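Local structure of glycosyl hydrolase family 2, TIM barrel domain protein (Faecalibacterium prausnitzii A2-165, 6ED2) at residues G485-Y497 with W522-Y536. The protein is a gut bacterial beta-glucuronidase of glycoside hydrolase family 2 that probably removes glucuronic acid from its conjugates, including those of drugs. Residues are numbered along the deposited sequence; the frame is centred on the assembly and turned at random.
Sequences GQRFADFVSLNRY and WAKVLHGRPLIFTEY
Arg529 grips Gln486 end-on with two nitrogens. Arg529 NH2 meets Gln486 OE1 at 2.6 Å, almost straight (172°) and in the amide's carbonyl plane. Arg529 NH1 bonds Gln486 O at 2.8 Å and Ala489 O at 2.9 Å. Within its segment, NE bonds Leu526 O and NH2 bonds Val525 O. The Arg529 chain bends at chi3 (-62°), which turns the guanidinium back to these two carbonyls. Val492 CG2 lies over one guanidinium face. Replacing Arg529 with alanine is likely to leave Gln486 OE1 and Ala489 O without these donors and to weaken the tie between residues 486-489 and 525-526.

Leu494 CD1 lies 3.9 Å from the centroid of the Trp522 five-membered ring, a CH-pi contact over one face. Gln486 CB meets the indole edge.

Strands 492-495 and 531-535 pair in parallel, TIM barrel neighbours joined by a beta-alpha-beta crossover. A beta bulge follows Leu494. Thr534 OG1 donates to Asn495 OD1 at 2.6 Å. Tyr497 OH donates to the anti side of Glu535 OE1 at 2.6 Å; Arg353 salt-bridges Glu535 OE2. Five carbonyl oxygens probably spread the Arg529 charge, while Thr534, Tyr497 and Arg353 probably steady the Asn495 and Glu535 side chains.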
loop_
_atom_site.group_PDB
_atom_site.type_symbol
_atom_site.label_atom_id
_atom_site.label_comp_id
_atom_site.label_asym_id
_atom_site.label_seq_id
_atom_site.Cartn_x
_atom_site.Cartn_y
_atom_site.Cartn_z
ATOM N N GLY A 485 15.286 22.456 34.402
ATOM C CA GLY A 485 16.538 22.153 33.753
ATOM C C GLY A 485 16.936 23.123 32.668
ATOM O O GLY A 485 18.123 23.202 32.340
ATOM N N GLN A 486 15.980 23.874 32.098
ATOM C CA GLN A 486 16.309 24.632 30.891
ATOM C C GLN A 486 17.429 25.633 31.129
ATOM O O GLN A 486 18.203 25.921 30.203
ATOM C CB GLN A 486 15.074 25.338 30.327
ATOM C CG GLN A 486 14.439 26.359 31.254
ATOM C CD GLN A 486 15.046 27.745 31.105
ATOM O OE1 GLN A 486 15.762 28.025 30.137
ATOM N NE2 GLN A 486 14.785 28.618 32.082
ATOM N N ARG A 487 17.553 26.168 32.353
ATOM C CA ARG A 487 18.552 27.217 32.584
ATOM C C ARG A 487 19.984 26.715 32.406
ATOM O O ARG A 487 20.886 27.533 32.186
ATOM C CB ARG A 487 18.371 27.835 33.981
ATOM C CG ARG A 487 18.733 26.948 35.164
ATOM C CD ARG A 487 18.711 27.755 36.485
ATOM N NE ARG A 487 18.785 26.904 37.682
ATOM C CZ ARG A 487 19.927 26.612 38.312
ATOM N NH1 ARG A 487 21.077 27.104 37.865
ATOM N NH2 ARG A 487 19.924 25.837 39.383
ATOM N N PHE A 488 20.209 25.390 32.444
ATOM C CA PHE A 488 21.560 24.851 32.265
ATOM C C PHE A 488 22.001 24.802 30.808
ATOM O O PHE A 488 23.203 24.720 30.544
ATOM C CB PHE A 488 21.655 23.447 32.844
ATOM C CG PHE A 488 21.484 23.400 34.316
ATOM C CD1 PHE A 488 22.559 23.654 35.154
ATOM C CD2 PHE A 488 20.243 23.125 34.871
ATOM C CE1 PHE A 488 22.406 23.613 36.523
ATOM C CE2 PHE A 488 20.080 23.081 36.237
ATOM C CZ PHE A 488 21.165 23.328 37.068
ATOM N N ALA A 489 21.066 24.881 29.860
ATOM C CA ALA A 489 21.371 24.665 28.448
ATOM C C ALA A 489 21.971 25.913 27.806
ATOM O O ALA A 489 21.516 27.031 28.057
ATOM C CB ALA A 489 20.099 24.253 27.704
ATOM N N ASP A 490 23.001 25.715 26.968
ATOM C CA ASP A 490 23.564 26.821 26.191
ATOM C C ASP A 490 22.657 27.208 25.028
ATOM O O ASP A 490 22.725 28.337 24.520
ATOM C CB ASP A 490 24.951 26.462 25.651
ATOM C CG ASP A 490 25.930 26.058 26.747
ATOM O OD1 ASP A 490 25.996 26.741 27.799
ATOM O OD2 ASP A 490 26.656 25.062 26.549
ATOM N N PHE A 491 21.849 26.271 24.555
ATOM C CA PHE A 491 20.786 26.575 23.618
ATOM C C PHE A 491 19.691 25.583 23.942
ATOM O O PHE A 491 19.971 24.488 24.438
ATOM C CB PHE A 491 21.247 26.516 22.146
ATOM C CG PHE A 491 21.705 25.141 21.679
ATOM C CD1 PHE A 491 20.813 24.263 21.075
ATOM C CD2 PHE A 491 23.025 24.745 21.823
ATOM C CE1 PHE A 491 21.228 23.009 20.632
ATOM C CE2 PHE A 491 23.452 23.482 21.390
ATOM C CZ PHE A 491 22.549 22.619 20.787
ATOM N N VAL A 492 18.456 25.999 23.756
ATOM C CA VAL A 492 17.321 25.170 24.135
ATOM C C VAL A 492 16.898 24.344 22.927
ATOM O O VAL A 492 16.882 24.847 21.795
ATOM C CB VAL A 492 16.175 26.043 24.686
ATOM C CG1 VAL A 492 14.922 25.221 24.917
ATOM C CG2 VAL A 492 16.623 26.693 26.015
ATOM N N SER A 493 16.595 23.061 23.166
ATOM C CA SER A 493 16.106 22.128 22.150
ATOM C C SER A 493 14.728 21.641 22.564
ATOM O O SER A 493 14.581 21.024 23.627
ATOM C CB SER A 493 17.047 20.925 21.991
ATOM O OG SER A 493 18.355 21.324 21.618
ATOM N N LEU A 494 13.725 21.892 21.727
ATOM C CA LEU A 494 12.357 21.514 22.056
ATOM C C LEU A 494 11.900 20.349 21.190
ATOM O O LEU A 494 12.163 20.319 19.982
ATOM C CB LEU A 494 11.391 22.696 21.872
ATOM C CG LEU A 494 11.565 23.934 22.766
ATOM C CD1 LEU A 494 10.433 24.935 22.507
ATOM C CD2 LEU A 494 11.637 23.574 24.256
ATOM N N ASN A 495 11.207 19.398 21.816
ATOM C CA ASN A 495 10.442 18.368 21.120
ATOM C C ASN A 495 8.971 18.743 21.247
ATOM O O ASN A 495 8.390 18.608 22.328
ATOM C CB ASN A 495 10.697 16.980 21.716
ATOM C CG ASN A 495 12.142 16.504 21.534
ATOM O OD1 ASN A 495 12.980 17.185 20.929
ATOM N ND2 ASN A 495 12.434 15.327 22.064
ATOM N N ARG A 496 8.363 19.206 20.158
ATOM C CA ARG A 496 6.999 19.713 20.218
ATOM C C ARG A 496 6.130 19.094 19.130
ATOM O O ARG A 496 6.567 18.925 17.992
ATOM C CB ARG A 496 6.980 21.233 20.106
ATOM C CG ARG A 496 7.457 21.943 21.374
ATOM C CD ARG A 496 6.673 21.465 22.579
ATOM N NE ARG A 496 7.090 22.103 23.824
ATOM C CZ ARG A 496 8.027 21.622 24.643
ATOM N NH1 ARG A 496 8.671 20.497 24.357
ATOM N NH2 ARG A 496 8.321 22.274 25.756
ATOM N N TYR A 497 4.894 18.767 19.495
ATOM C CA TYR A 497 3.951 18.054 18.645
ATOM C C TYR A 497 2.580 18.711 18.700
ATOM O O TYR A 497 1.549 18.039 18.843
ATOM C CB TYR A 497 3.858 16.594 19.056
ATOM C CG TYR A 497 5.116 15.824 18.744
ATOM C CD1 TYR A 497 5.387 15.401 17.446
ATOM C CD2 TYR A 497 6.042 15.526 19.747
ATOM C CE1 TYR A 497 6.540 14.681 17.151
ATOM C CE2 TYR A 497 7.195 14.814 19.466
ATOM C CZ TYR A 497 7.442 14.396 18.168
ATOM O OH TYR A 497 8.592 13.696 17.891
ATOM N N TRP A 522 8.838 30.884 26.042
ATOM C CA TRP A 522 10.258 30.633 25.780
ATOM C C TRP A 522 10.995 31.922 25.441
ATOM O O TRP A 522 12.161 32.099 25.821
ATOM C CB TRP A 522 10.439 29.592 24.658
ATOM C CG TRP A 522 10.128 28.257 25.157
ATOM C CD1 TRP A 522 9.023 27.507 24.869
ATOM C CD2 TRP A 522 10.887 27.509 26.115
ATOM N NE1 TRP A 522 9.050 26.334 25.589
ATOM C CE2 TRP A 522 10.191 26.306 26.353
ATOM C CE3 TRP A 522 12.092 27.737 26.788
ATOM C CZ2 TRP A 522 10.652 25.339 27.245
ATOM C CZ3 TRP A 522 12.559 26.766 27.668
ATOM C CH2 TRP A 522 11.839 25.584 27.888
ATOM N N ALA A 523 10.336 32.837 24.733
ATOM C CA ALA A 523 10.972 34.119 24.437
ATOM C C ALA A 523 11.372 34.848 25.710
ATOM O O ALA A 523 12.356 35.595 25.713
ATOM C CB ALA A 523 10.037 35.003 23.615
ATOM N N LYS A 524 10.625 34.632 26.796
ATOM C CA LYS A 524 10.883 35.348 28.039
ATOM C C LYS A 524 12.010 34.722 28.845
ATOM O O LYS A 524 12.686 35.439 29.590
ATOM C CB LYS A 524 9.613 35.411 28.887
ATOM C CG LYS A 524 8.640 36.476 28.414
ATOM C CD LYS A 524 7.213 36.163 28.868
ATOM C CE LYS A 524 6.202 37.108 28.211
ATOM N NZ LYS A 524 4.871 36.466 27.948
ATOM N N VAL A 525 12.246 33.408 28.710
ATOM C CA VAL A 525 13.242 32.746 29.549
ATOM C C VAL A 525 14.577 32.508 28.843
ATOM O O VAL A 525 15.542 32.102 29.511
ATOM C CB VAL A 525 12.704 31.415 30.119
ATOM C CG1 VAL A 525 11.357 31.631 30.803
ATOM C CG2 VAL A 525 12.607 30.342 29.031
ATOM N N LEU A 526 14.679 32.784 27.537
ATOM C CA LEU A 526 15.863 32.394 26.766
ATOM C C LEU A 526 17.047 33.330 27.000
ATOM O O LEU A 526 18.203 32.881 27.017
ATOM C CB LEU A 526 15.534 32.357 25.271
ATOM C CG LEU A 526 14.889 31.072 24.738
ATOM C CD1 LEU A 526 14.265 31.327 23.397
ATOM C CD2 LEU A 526 15.900 29.931 24.629
ATOM N N HIS A 527 16.787 34.626 27.138
ATOM C CA HIS A 527 17.817 35.633 27.420
ATOM C C HIS A 527 18.973 35.543 26.420
ATOM O O HIS A 527 20.140 35.370 26.780
ATOM C CB HIS A 527 18.318 35.516 28.866
ATOM C CG HIS A 527 17.213 35.445 29.877
ATOM N ND1 HIS A 527 16.200 36.379 29.938
ATOM C CD2 HIS A 527 16.954 34.547 30.859
ATOM C CE1 HIS A 527 15.365 36.059 30.911
ATOM N NE2 HIS A 527 15.791 34.942 31.477
ATOM N N GLY A 528 18.626 35.664 25.144
ATOM C CA GLY A 528 19.600 35.700 24.079
ATOM C C GLY A 528 19.955 34.351 23.473
ATOM O O GLY A 528 20.440 34.315 22.343
ATOM N N ARG A 529 19.702 33.253 24.179
ATOM C CA ARG A 529 20.113 31.925 23.726
ATOM C C ARG A 529 19.353 31.500 22.464
ATOM O O ARG A 529 18.149 31.745 22.350
ATOM C CB ARG A 529 19.867 30.895 24.829
ATOM C CG ARG A 529 20.852 30.970 25.998
ATOM C CD ARG A 529 20.473 30.012 27.125
ATOM N NE ARG A 529 19.161 30.302 27.713
ATOM C CZ ARG A 529 18.450 29.422 28.419
ATOM N NH1 ARG A 529 18.902 28.182 28.616
ATOM N NH2 ARG A 529 17.277 29.769 28.923
ATOM N N PRO A 530 20.024 30.841 21.508
ATOM C CA PRO A 530 19.290 30.183 20.413
ATOM C C PRO A 530 18.362 29.100 20.944
ATOM O O PRO A 530 18.619 28.463 21.971
ATOM C CB PRO A 530 20.396 29.576 19.538
ATOM C CG PRO A 530 21.683 30.164 20.012
ATOM C CD PRO A 530 21.475 30.613 21.432
ATOM N N LEU A 531 17.251 28.924 20.248
ATOM C CA LEU A 531 16.378 27.781 20.443
ATOM C C LEU A 531 16.296 27.025 19.124
ATOM O O LEU A 531 16.251 27.636 18.050
ATOM C CB LEU A 531 14.983 28.223 20.912
ATOM C CG LEU A 531 13.975 27.143 21.327
ATOM C CD1 LEU A 531 13.076 27.644 22.503
ATOM C CD2 LEU A 531 13.130 26.719 20.125
ATOM N N ILE A 532 16.317 25.696 19.202
ATOM C CA ILE A 532 16.084 24.857 18.040
ATOM C C ILE A 532 15.010 23.846 18.389
ATOM O O ILE A 532 14.738 23.559 19.562
ATOM C CB ILE A 532 17.343 24.121 17.550
ATOM C CG1 ILE A 532 17.712 22.982 18.497
ATOM C CG2 ILE A 532 18.491 25.072 17.371
ATOM C CD1 ILE A 532 18.830 22.121 17.929
ATOM N N PHE A 533 14.399 23.301 17.345
ATOM C CA PHE A 533 13.482 22.188 17.502
ATOM C C PHE A 533 14.202 20.904 17.127
ATOM O O PHE A 533 14.819 20.809 16.061
ATOM C CB PHE A 533 12.217 22.410 16.675
ATOM C CG PHE A 533 11.340 23.493 17.246
ATOM C CD1 PHE A 533 10.333 23.181 18.142
ATOM C CD2 PHE A 533 11.570 24.830 16.934
ATOM C CE1 PHE A 533 9.554 24.186 18.701
ATOM C CE2 PHE A 533 10.782 25.841 17.470
ATOM C CZ PHE A 533 9.785 25.521 18.360
ATOM N N THR A 534 14.179 19.945 18.034
ATOM C CA THR A 534 14.821 18.671 17.795
ATOM C C THR A 534 13.829 17.555 17.503
ATOM O O THR A 534 14.252 16.475 17.078
ATOM C CB THR A 534 15.700 18.287 18.998
ATOM O OG1 THR A 534 15.015 18.633 20.209
ATOM C CG2 THR A 534 17.029 19.028 18.933
ATOM N N GLU A 535 12.534 17.773 17.734
ATOM C CA GLU A 535 11.511 16.847 17.259
ATOM C C GLU A 535 10.241 17.613 16.942
ATOM O O GLU A 535 9.914 18.607 17.601
ATOM C CB GLU A 535 11.171 15.743 18.270
ATOM C CG GLU A 535 12.323 14.816 18.536
ATOM C CD GLU A 535 11.937 13.620 19.330
ATOM O OE1 GLU A 535 10.724 13.295 19.359
ATOM O OE2 GLU A 535 12.859 13.000 19.909
ATOM N N TYR A 536 9.525 17.106 15.943
ATOM C CA TYR A 536 8.195 17.499 15.501
ATOM C C TYR A 536 7.879 16.672 14.257
ATOM O O TYR A 536 8.787 16.177 13.575
ATOM C CB TYR A 536 8.097 19.000 15.217
ATOM C CG TYR A 536 8.903 19.528 14.038
ATOM C CD1 TYR A 536 8.266 19.888 12.850
ATOM C CD2 TYR A 536 10.279 19.696 14.117
ATOM C CE1 TYR A 536 8.973 20.387 11.776
ATOM C CE2 TYR A 536 11.004 20.217 13.047
ATOM C CZ TYR A 536 10.344 20.561 11.877
ATOM O OH TYR A 536 11.040 21.077 10.796
HETATM O O HOH W 1 16.226 31.031 31.678
#